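Hypothetical protein, IPT/TIG domain protein (Bacteroides ovatus, PDB 4HW6) is of unknown function but, with an IPT/TIG domain joined to a six-bladed beta-propeller, probably serves as an auxiliary carbohydrate-binding protein in nutrient capture. Local coordinates at residues V50-G55 and A59-V64; F276-H281 and A287-N292; H295-V300 and Y355-C360. All blocks are in the same frame, centred on the assembly; numbering follows the deposited sequence. Where two conformers were deposited one is given.

Contact 1 belongs to the IPT/TIG domain, while contacts 2 and 3 lie in the propeller, on the other side of the chain's centre; the centres of contacts 1 and 2 are 50 Å apart. All three are buried, although contact 1 is the most peripheral. Contacts 1 and 2 are both antiparallel hairpins: the first diverges, with one direct backbone bond, a bridging water and small aliphatic side chains, and the second is regularly bonded and rich in aromatic rings. Contact 3 has no polar bond and joins two sheets. It shares a sheet with contact 2, since strands 286-291 and 296-301 are neighbours, with Ile289 N 2.8 Å from Tyr298 O.

Contact 1: V50-G55 and A59-V64; sequences VKVTIG and AKVINV
Val61 lodges against two valines of strand 50-54. Its CG1 meets CG1 of Val50 at 3.7 Å and its CG2 meets CG2 of Val52 at 3.7 Å, the side chains crossing at about a right angle in both pairs. Val50 reaches it with the methyl that sits between its own backbone N and carbonyl carbon (chi1 69°), and the same CG1 also approaches CB of Val64 at 4.3 Å. At the turn end Ala59 CB lies 4.2 Å from Val52 CG1. Here the backbones are close enough for one direct bond, Ala59 N to Val52 O at 2.9 Å. A water then accepts from Val52 N and donates to Ala59 O, atoms 4.5 Å apart. Beyond these bonds the hairpin opens, its strands running at 137°, and a classic beta bulge at Ile62 and Asn63 faces Leu70 on the next strand of this immunoglobulin-like (E-set) sheet. Leu69 and Val84 add to the apolar surroundings of Val52 and Val50. Past the Val52 and Ala59 bonds, direct and through water, the two segments therefore meet by methyl packing, of Val50 and Val52 onto Val61 and of Val50 onto Val64.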
loop_
_atom_site.group_PDB
_atom_site.type_symbol
_atom_site.label_atom_id
_atom_site.label_comp_id
_atom_site.label_asym_id
_atom_site.label_seq_id
_atom_site.Cartn_x
_atom_site.Cartn_y
_atom_site.Cartn_z
ATOM N N VAL A 50 -6.591 -17.672 35.584
ATOM C CA VAL A 50 -5.692 -18.052 34.498
ATOM C C VAL A 50 -5.769 -17.036 33.359
ATOM O O VAL A 50 -6.855 -16.570 32.996
ATOM C CB VAL A 50 -5.984 -19.478 33.979
ATOM C CG1 VAL A 50 -7.307 -19.526 33.247
ATOM C CG2 VAL A 50 -4.847 -19.966 33.079
ATOM N N LYS A 51 -4.602 -16.687 32.828
ATOM C CA LYS A 51 -4.481 -15.782 31.696
ATOM C C LYS A 51 -3.777 -16.534 30.583
ATOM O O LYS A 51 -2.798 -17.256 30.829
ATOM C CB LYS A 51 -3.659 -14.549 32.088
ATOM C CG LYS A 51 -4.256 -13.701 33.209
ATOM C CD LYS A 51 -5.114 -12.562 32.676
ATOM C CE LYS A 51 -5.343 -11.478 33.726
ATOM N NZ LYS A 51 -4.082 -10.780 34.117
ATOM N N VAL A 52 -4.282 -16.387 29.360
ATOM C CA VAL A 52 -3.663 -16.983 28.193
ATOM C C VAL A 52 -3.408 -15.876 27.156
ATOM O O VAL A 52 -4.270 -15.041 26.924
ATOM C CB VAL A 52 -4.562 -18.081 27.573
ATOM C CG1 VAL A 52 -3.913 -18.677 26.328
ATOM C CG2 VAL A 52 -4.816 -19.190 28.591
ATOM N N THR A 53 -2.217 -15.863 26.571
ATOM C CA THR A 53 -1.946 -15.040 25.407
ATOM C C THR A 53 -1.425 -15.929 24.287
ATOM O O THR A 53 -0.707 -16.912 24.529
ATOM C CB THR A 53 -0.933 -13.911 25.707
ATOM O OG1 THR A 53 0.324 -14.468 26.124
ATOM C CG2 THR A 53 -1.469 -12.988 26.786
ATOM N N ILE A 54 -1.814 -15.577 23.066
ATOM C CA ILE A 54 -1.321 -16.205 21.844
ATOM C C ILE A 54 -0.715 -15.102 20.991
ATOM O O ILE A 54 -1.379 -14.107 20.650
ATOM C CB ILE A 54 -2.430 -16.965 21.094
ATOM C CG1 ILE A 54 -3.101 -17.970 22.041
ATOM C CG2 ILE A 54 -1.865 -17.652 19.856
ATOM C CD1 ILE A 54 -4.032 -18.953 21.348
ATOM N N GLY A 55 0.577 -15.242 20.707
ATOM C CA GLY A 55 1.323 -14.207 20.019
ATOM C C GLY A 55 1.346 -12.871 20.756
ATOM O O GLY A 55 1.512 -11.838 20.134
ATOM N N ALA A 59 -6.260 -14.039 25.111
ATOM C CA ALA A 59 -7.233 -14.979 24.568
ATOM C C ALA A 59 -8.259 -15.259 25.653
ATOM O O ALA A 59 -7.897 -15.588 26.782
ATOM C CB ALA A 59 -6.539 -16.258 24.132
ATOM N N LYS A 60 -9.539 -15.121 25.317
ATOM C CA LYS A 60 -10.608 -15.364 26.278
ATOM C C LYS A 60 -10.527 -16.827 26.691
ATOM O O LYS A 60 -10.418 -17.689 25.836
ATOM C CB LYS A 60 -11.973 -15.055 25.662
ATOM C CG LYS A 60 -13.009 -14.521 26.645
ATOM C CD LYS A 60 -13.648 -15.617 27.490
ATOM C CE LYS A 60 -14.835 -15.099 28.299
ATOM N NZ LYS A 60 -16.080 -14.972 27.493
ATOM N N VAL A 61 -10.542 -17.084 27.996
ATOM C CA VAL A 61 -10.493 -18.429 28.543
ATOM C C VAL A 61 -11.912 -18.849 28.901
ATOM O O VAL A 61 -12.603 -18.145 29.651
ATOM C CB VAL A 61 -9.606 -18.496 29.805
ATOM C CG1 VAL A 61 -9.600 -19.908 30.382
ATOM C CG2 VAL A 61 -8.189 -18.047 29.486
ATOM N N ILE A 62 -12.333 -19.992 28.362
ATOM C CA ILE A 62 -13.679 -20.530 28.575
ATOM C C ILE A 62 -13.756 -21.504 29.749
ATOM O O ILE A 62 -14.694 -21.452 30.542
ATOM C CB ILE A 62 -14.184 -21.239 27.309
ATOM C CG1 ILE A 62 -14.253 -20.238 26.158
ATOM C CG2 ILE A 62 -15.550 -21.885 27.553
ATOM C CD1 ILE A 62 -14.876 -20.806 24.898
ATOM N N ASN A 63 -12.785 -22.403 29.854
ATOM C CA ASN A 63 -12.697 -23.288 31.018
ATOM C C ASN A 63 -11.242 -23.602 31.325
ATOM O O ASN A 63 -10.355 -23.376 30.482
ATOM C CB ASN A 63 -13.559 -24.563 30.830
ATOM C CG ASN A 63 -12.982 -25.545 29.814
ATOM O OD1 ASN A 63 -11.830 -25.969 29.918
ATOM N ND2 ASN A 63 -13.801 -25.946 28.849
ATOM N N VAL A 64 -10.999 -24.077 32.539
ATOM C CA VAL A 64 -9.687 -24.580 32.931
ATOM C C VAL A 64 -9.912 -25.814 33.813
ATOM O O VAL A 64 -10.801 -25.817 34.663
ATOM C CB VAL A 64 -8.832 -23.489 33.633
ATOM C CG1 VAL A 64 -9.481 -23.016 34.922
ATOM C CG2 VAL A 64 -7.413 -23.990 33.887
HETATM O O HOH W 1 -6.523 -14.701 28.999
#

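Contact 2: F276-H281 and A287-N292; sequences FHIVWH and AYIIYN
Phe276 and Tyr291 both turn their CG anti to the carbonyl carbon (chi1 -59° and -77°), which brings the edge of the first ring onto the face of the second. Phe276 CE1 stands over the centre of the tyrosine ring, 3.6 Å from Tyr291 CG, and with the planes at 80° this is a T-shaped pair. Tyr291 is also the centre of an inverse gamma turn, and its hydroxyl bonds to Asp270. At the far end of the same face Ala287 CB lies over the six-membered ring of Trp280, 3.8 Å from its centroid: a CH-pi contact. Between the two aromatic ends, Ile278 and Ile289 run side by side, CG1 to CG2 at 4.2 Å, and Ile278 CG2 also touches Ala287 CB.

The two strands form the hairpin that opens a four-stranded antiparallel propeller blade. Strand 276-280 is at the edge of that sheet, and strand 286-291 continues by backbone bonds to strand 296-301. Two hydrogen-bonded pairs zip the hairpin together. His277 N gives to Ile290 O and Ile290 N to His277 O at 2.8 Å; the second pair bonds through Val279 N to Tyr288 O and Tyr288 N to Val279 O, both 2.9 Å. A CA-H...O contact from Ile278 to Tyr288 O falls between the pairs, and another, from Phe276 CA to Ile290 O, lies at the end. On the face of these pairs, His277 offers its ring edge to Ile290, CD2 to CD1 at 4.2 Å. Beside the start of strand 276-280 and the end of strand 286-291, a water lies 2.8 Å from Phe276 O and 2.7 Å from Asn292 OD1, within bonding distance of both, while Asn292 ND2 binds Pro337 O.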
loop_
_atom_site.group_PDB
_atom_site.type_symbol
_atom_site.label_atom_id
_atom_site.label_comp_id
_atom_site.label_asym_id
_atom_site.label_seq_id
_atom_site.Cartn_x
_atom_site.Cartn_y
_atom_site.Cartn_z
ATOM N N PHE A 276 1.192 8.837 -19.012
ATOM C CA PHE A 276 2.151 7.817 -18.610
ATOM C C PHE A 276 2.460 8.031 -17.143
ATOM O O PHE A 276 2.357 9.141 -16.638
ATOM C CB PHE A 276 3.448 7.916 -19.441
ATOM C CG PHE A 276 3.218 7.771 -20.913
ATOM C CD1 PHE A 276 3.009 6.517 -21.468
ATOM C CD2 PHE A 276 3.153 8.887 -21.743
ATOM C CE1 PHE A 276 2.735 6.382 -22.822
ATOM C CE2 PHE A 276 2.902 8.748 -23.088
ATOM C CZ PHE A 276 2.697 7.490 -23.635
ATOM N N HIS A 277 2.873 6.963 -16.487
ATOM C CA HIS A 277 3.370 7.034 -15.121
ATOM C C HIS A 277 4.618 6.199 -15.062
ATOM O O HIS A 277 4.585 5.000 -15.339
ATOM C CB HIS A 277 2.345 6.499 -14.136
ATOM C CG HIS A 277 2.746 6.672 -12.707
ATOM N ND1 HIS A 277 2.914 7.910 -12.127
ATOM C CD2 HIS A 277 3.049 5.761 -11.754
ATOM C CE1 HIS A 277 3.301 7.750 -10.874
ATOM N NE2 HIS A 277 3.393 6.452 -10.623
ATOM N N ILE A 278 5.712 6.838 -14.679
ATOM C CA ILE A 278 7.018 6.186 -14.607
ATOM C C ILE A 278 7.351 5.906 -13.151
ATOM O O ILE A 278 7.151 6.760 -12.298
ATOM C CB ILE A 278 8.092 7.063 -15.267
ATOM C CG1 ILE A 278 7.790 7.242 -16.767
ATOM C CG2 ILE A 278 9.489 6.413 -15.129
ATOM C CD1 ILE A 278 8.652 8.282 -17.459
ATOM N N VAL A 279 7.814 4.690 -12.869
ATOM C CA VAL A 279 8.212 4.307 -11.522
ATOM C C VAL A 279 9.566 3.587 -11.575
ATOM O O VAL A 279 9.693 2.533 -12.217
ATOM C CB VAL A 279 7.183 3.362 -10.825
ATOM C CG1 VAL A 279 7.560 3.202 -9.366
ATOM C CG2 VAL A 279 5.731 3.848 -10.976
ATOM N N TRP A 280 10.565 4.146 -10.895
ATOM C CA TRP A 280 11.882 3.529 -10.797
ATOM C C TRP A 280 11.838 2.277 -9.911
ATOM O O TRP A 280 11.250 2.276 -8.822
ATOM C CB TRP A 280 12.942 4.521 -10.280
ATOM C CG TRP A 280 13.348 5.498 -11.316
ATOM C CD1 TRP A 280 12.918 6.787 -11.441
ATOM C CD2 TRP A 280 14.144 5.222 -12.454
ATOM N NE1 TRP A 280 13.474 7.368 -12.561
ATOM C CE2 TRP A 280 14.203 6.410 -13.223
ATOM C CE3 TRP A 280 14.828 4.085 -12.902
ATOM C CZ2 TRP A 280 14.930 6.486 -14.408
ATOM C CZ3 TRP A 280 15.518 4.160 -14.097
ATOM C CH2 TRP A 280 15.571 5.359 -14.828
ATOM N N HIS A 281 12.485 1.209 -10.370
ATOM C CA HIS A 281 12.767 0.093 -9.492
ATOM C C HIS A 281 13.629 0.602 -8.347
ATOM O O HIS A 281 14.438 1.496 -8.545
ATOM C CB HIS A 281 13.510 -1.015 -10.229
ATOM C CG HIS A 281 13.603 -2.301 -9.464
ATOM N ND1 HIS A 281 14.683 -2.627 -8.664
ATOM C CD2 HIS A 281 12.749 -3.349 -9.390
ATOM C CE1 HIS A 281 14.479 -3.824 -8.136
ATOM N NE2 HIS A 281 13.307 -4.278 -8.555
ATOM N N ALA A 287 13.236 1.336 -14.891
ATOM C CA ALA A 287 11.912 1.839 -14.489
ATOM C C ALA A 287 10.836 1.142 -15.296
ATOM O O ALA A 287 11.069 0.753 -16.418
ATOM C CB ALA A 287 11.815 3.346 -14.720
ATOM N N TYR A 288 9.641 1.046 -14.743
ATOM C CA TYR A 288 8.460 0.793 -15.539
ATOM C C TYR A 288 7.863 2.092 -16.052
ATOM O O TYR A 288 7.836 3.115 -15.353
ATOM C CB TYR A 288 7.395 0.037 -14.753
ATOM C CG TYR A 288 7.640 -1.449 -14.579
ATOM C CD1 TYR A 288 8.078 -2.248 -15.622
ATOM C CD2 TYR A 288 7.414 -2.054 -13.363
ATOM C CE1 TYR A 288 8.300 -3.625 -15.441
ATOM C CE2 TYR A 288 7.627 -3.411 -13.168
ATOM C CZ TYR A 288 8.069 -4.193 -14.201
ATOM O OH TYR A 288 8.308 -5.532 -14.024
ATOM N N ILE A 289 7.373 2.028 -17.277
ATOM C CA ILE A 289 6.547 3.040 -17.866
ATOM C C ILE A 289 5.146 2.463 -18.055
ATOM O O ILE A 289 4.923 1.565 -18.908
ATOM C CB ILE A 289 7.067 3.491 -19.245
ATOM C CG1 ILE A 289 8.573 3.784 -19.228
ATOM C CG2 ILE A 289 6.271 4.707 -19.731
ATOM C CD1 ILE A 289 9.167 3.865 -20.623
ATOM N N ILE A 290 4.217 2.933 -17.225
ATOM C CA ILE A 290 2.832 2.534 -17.322
ATOM C C ILE A 290 2.136 3.380 -18.377
ATOM O O ILE A 290 2.124 4.609 -18.259
ATOM C CB ILE A 290 2.104 2.645 -15.986
ATOM C CG1 ILE A 290 2.860 1.868 -14.881
ATOM C CG2 ILE A 290 0.684 2.103 -16.138
ATOM C CD1 ILE A 290 2.253 2.040 -13.499
ATOM N N TYR A 291 1.625 2.733 -19.429
ATOM C CA TYR A 291 0.893 3.418 -20.486
ATOM C C TYR A 291 -0.551 3.455 -20.012
ATOM O O TYR A 291 -1.343 2.549 -20.267
ATOM C CB TYR A 291 0.999 2.684 -21.829
ATOM C CG TYR A 291 2.274 2.827 -22.615
ATOM C CD1 TYR A 291 3.529 2.895 -22.006
ATOM C CD2 TYR A 291 2.228 2.877 -24.009
ATOM C CE1 TYR A 291 4.693 3.037 -22.759
ATOM C CE2 TYR A 291 3.384 2.994 -24.771
ATOM C CZ TYR A 291 4.620 3.054 -24.145
ATOM O OH TYR A 291 5.768 3.187 -24.923
ATOM N N ASN A 292 -0.896 4.495 -19.252
ATOM C CA ASN A 292 -2.200 4.546 -18.608
ATOM C C ASN A 292 -3.372 4.472 -19.571
ATOM O O ASN A 292 -4.382 3.870 -19.264
ATOM C CB ASN A 292 -2.361 5.824 -17.749
ATOM C CG ASN A 292 -1.187 6.096 -16.832
ATOM O OD1 ASN A 292 -0.616 7.178 -16.874
ATOM N ND2 ASN A 292 -0.827 5.127 -15.981
HETATM O O HOH W 2 -0.176 9.363 -15.410
#

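Contact 3: H295-V300 and Y355-C360; sequences HCIYRV and YDFYFC
Ile297 rests the end of its side chain over the face of the Phe359 ring. CD1 stands over the ring centre, 4.1 Å from the centroid and 11° off the normal, in a clear CH-pi contact. The extended chain of the isoleucine (chi2 173°) carries CD1 toward the Phe359 ring, and Phe359 comes from the opposite direction with CG placed between its backbone N and carbonyl carbon (chi1 64°). That torsion sends the ring out across its own strand toward strand 296-301; the carbonyl O of Phe357 meets it at the edge, in its plane. This one methyl-on-ring meeting is the close part. Phe357 joins in more loosely: its ring presents only an edge to the same methyl, CE2 to CD1 at 4.3 Å. Around that, the two strands stand well apart, the nearest CA atoms, of Ile297 and Phe359, being 10.5 Å from each other, and no hydrogen bond crosses between them. Along the rest of the two segments no side chain of one touches the other.

The contact is thus made between adjacent propeller sheets, in their interface. Tyr288 of strand 286-291 and Leu370 of strand 366-370 also touch Ile297, Phe342 of strand 337-344 meets the Phe357 ring, and Arg368 packs on Phe359.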
loop_
_atom_site.group_PDB
_atom_site.type_symbol
_atom_site.label_atom_id
_atom_site.label_comp_id
_atom_site.label_asym_id
_atom_site.label_seq_id
_atom_site.Cartn_x
_atom_site.Cartn_y
_atom_site.Cartn_z
ATOM N N HIS A 295 -2.949 0.686 -21.994
ATOM C CA HIS A 295 -3.256 -0.618 -21.392
ATOM C C HIS A 295 -2.064 -1.565 -21.428
ATOM O O HIS A 295 -2.216 -2.760 -21.605
ATOM C CB HIS A 295 -4.483 -1.222 -22.065
ATOM C CG HIS A 295 -5.570 -0.231 -22.264
ATOM N ND1 HIS A 295 -6.180 0.398 -21.207
ATOM C CD2 HIS A 295 -6.127 0.276 -23.387
ATOM C CE1 HIS A 295 -7.065 1.269 -21.671
ATOM N NE2 HIS A 295 -7.066 1.200 -22.994
ATOM N N CYS A 296 -0.886 -1.031 -21.173
ATOM C CA CYS A 296 0.321 -1.855 -21.177
ATOM C C CYS A 296 1.381 -1.207 -20.319
ATOM O O CYS A 296 1.254 -0.036 -19.919
ATOM C CB CYS A 296 0.784 -2.138 -22.596
ATOM S SG CYS A 296 1.089 -0.667 -23.557
ATOM N N ILE A 297 2.372 -2.011 -19.944
ATOM C CA ILE A 297 3.489 -1.555 -19.148
ATOM C C ILE A 297 4.781 -1.904 -19.901
ATOM O O ILE A 297 4.958 -3.035 -20.369
ATOM C CB ILE A 297 3.506 -2.205 -17.739
ATOM C CG1 ILE A 297 2.239 -1.856 -16.950
ATOM C CG2 ILE A 297 4.775 -1.772 -16.977
ATOM C CD1 ILE A 297 2.100 -2.590 -15.613
ATOM N N TYR A 298 5.662 -0.923 -20.028
ATOM C CA TYR A 298 6.968 -1.112 -20.630
ATOM C C TYR A 298 8.034 -0.971 -19.558
ATOM O O TYR A 298 7.786 -0.422 -18.464
ATOM C CB TYR A 298 7.237 -0.024 -21.680
ATOM C CG TYR A 298 6.589 -0.150 -23.036
ATOM C CD1 TYR A 298 5.222 -0.328 -23.180
ATOM C CD2 TYR A 298 7.350 0.003 -24.197
ATOM C CE1 TYR A 298 4.626 -0.375 -24.442
ATOM C CE2 TYR A 298 6.761 -0.060 -25.453
ATOM C CZ TYR A 298 5.388 -0.250 -25.567
ATOM O OH TYR A 298 4.807 -0.281 -26.835
ATOM N N ARG A 299 9.235 -1.445 -19.893
ATOM C CA ARG A 299 10.414 -1.235 -19.053
ATOM C C ARG A 299 11.472 -0.436 -19.817
ATOM O O ARG A 299 11.723 -0.683 -21.005
ATOM C CB ARG A 299 10.984 -2.587 -18.597
ATOM C CG ARG A 299 12.395 -2.525 -18.009
ATOM C CD ARG A 299 12.719 -3.740 -17.169
ATOM N NE ARG A 299 14.148 -3.997 -17.077
ATOM C CZ ARG A 299 14.679 -5.026 -16.417
ATOM N NH1 ARG A 299 13.893 -5.879 -15.790
ATOM N NH2 ARG A 299 15.993 -5.211 -16.390
ATOM N N VAL A 300 12.125 0.488 -19.116
ATOM C CA VAL A 300 13.253 1.251 -19.662
ATOM C C VAL A 300 14.472 1.032 -18.757
ATOM O O VAL A 300 14.438 1.293 -17.552
ATOM C CB VAL A 300 12.908 2.735 -19.863
ATOM C CG1 VAL A 300 12.419 3.389 -18.566
ATOM C CG2 VAL A 300 14.113 3.452 -20.469
ATOM N N TYR A 355 11.393 -7.717 -5.691
ATOM C CA TYR A 355 10.141 -6.924 -5.627
ATOM C C TYR A 355 9.065 -7.403 -6.582
ATOM O O TYR A 355 9.358 -7.788 -7.709
ATOM C CB TYR A 355 10.404 -5.443 -5.947
ATOM C CG TYR A 355 11.271 -4.777 -4.917
ATOM C CD1 TYR A 355 12.643 -4.858 -5.006
ATOM C CD2 TYR A 355 10.710 -4.109 -3.836
ATOM C CE1 TYR A 355 13.457 -4.286 -4.046
ATOM C CE2 TYR A 355 11.507 -3.545 -2.856
ATOM C CZ TYR A 355 12.882 -3.619 -2.983
ATOM O OH TYR A 355 13.725 -3.074 -2.038
ATOM N N ASP A 356 7.814 -7.361 -6.114
ATOM C CA ASP A 356 6.670 -7.399 -6.984
ATOM C C ASP A 356 6.216 -5.957 -7.255
ATOM O O ASP A 356 6.507 -5.051 -6.478
ATOM C CB ASP A 356 5.520 -8.173 -6.334
ATOM C CG ASP A 356 5.620 -9.677 -6.523
ATOM O OD1 ASP A 356 6.139 -10.150 -7.553
ATOM O OD2 ASP A 356 5.129 -10.418 -5.633
ATOM N N PHE A 357 5.505 -5.757 -8.358
ATOM C CA PHE A 357 4.984 -4.454 -8.755
ATOM C C PHE A 357 3.447 -4.503 -8.653
ATOM O O PHE A 357 2.778 -5.144 -9.480
ATOM C CB PHE A 357 5.441 -4.116 -10.175
ATOM C CG PHE A 357 5.140 -2.693 -10.599
ATOM C CD1 PHE A 357 5.790 -1.612 -9.975
ATOM C CD2 PHE A 357 4.255 -2.432 -11.640
ATOM C CE1 PHE A 357 5.540 -0.303 -10.382
ATOM C CE2 PHE A 357 4.016 -1.131 -12.044
ATOM C CZ PHE A 357 4.664 -0.078 -11.417
ATOM N N TYR A 358 2.896 -3.837 -7.636
ATOM C CA TYR A 358 1.439 -3.758 -7.439
ATOM C C TYR A 358 0.915 -2.510 -8.082
ATOM O O TYR A 358 1.448 -1.421 -7.869
ATOM C CB TYR A 358 1.083 -3.727 -5.948
ATOM C CG TYR A 358 1.287 -5.043 -5.254
ATOM C CD1 TYR A 358 2.565 -5.518 -4.929
ATOM C CD2 TYR A 358 0.192 -5.802 -4.868
ATOM C CE1 TYR A 358 2.729 -6.729 -4.285
ATOM C CE2 TYR A 358 0.342 -7.027 -4.261
ATOM C CZ TYR A 358 1.596 -7.476 -3.958
ATOM O OH TYR A 358 1.668 -8.672 -3.335
ATOM N N PHE A 359 -0.134 -2.645 -8.879
ATOM C CA PHE A 359 -0.715 -1.510 -9.534
ATOM C C PHE A 359 -2.219 -1.530 -9.573
ATOM O O PHE A 359 -2.864 -2.595 -9.537
ATOM C CB PHE A 359 -0.146 -1.325 -10.960
ATOM C CG PHE A 359 -0.467 -2.445 -11.916
ATOM C CD1 PHE A 359 0.270 -3.616 -11.938
ATOM C CD2 PHE A 359 -1.511 -2.322 -12.822
ATOM C CE1 PHE A 359 -0.044 -4.646 -12.822
ATOM C CE2 PHE A 359 -1.814 -3.339 -13.712
ATOM C CZ PHE A 359 -1.085 -4.500 -13.714
ATOM N N CYS A 360 -2.786 -0.319 -9.642
ATOM C CA CYS A 360 -4.223 -0.175 -9.787
ATOM C C CYS A 360 -4.600 -0.209 -11.271
ATOM O O CYS A 360 -4.042 0.529 -12.072
ATOM C CB CYS A 360 -4.664 1.140 -9.174
ATOM S SG CYS A 360 -4.568 1.054 -7.377
#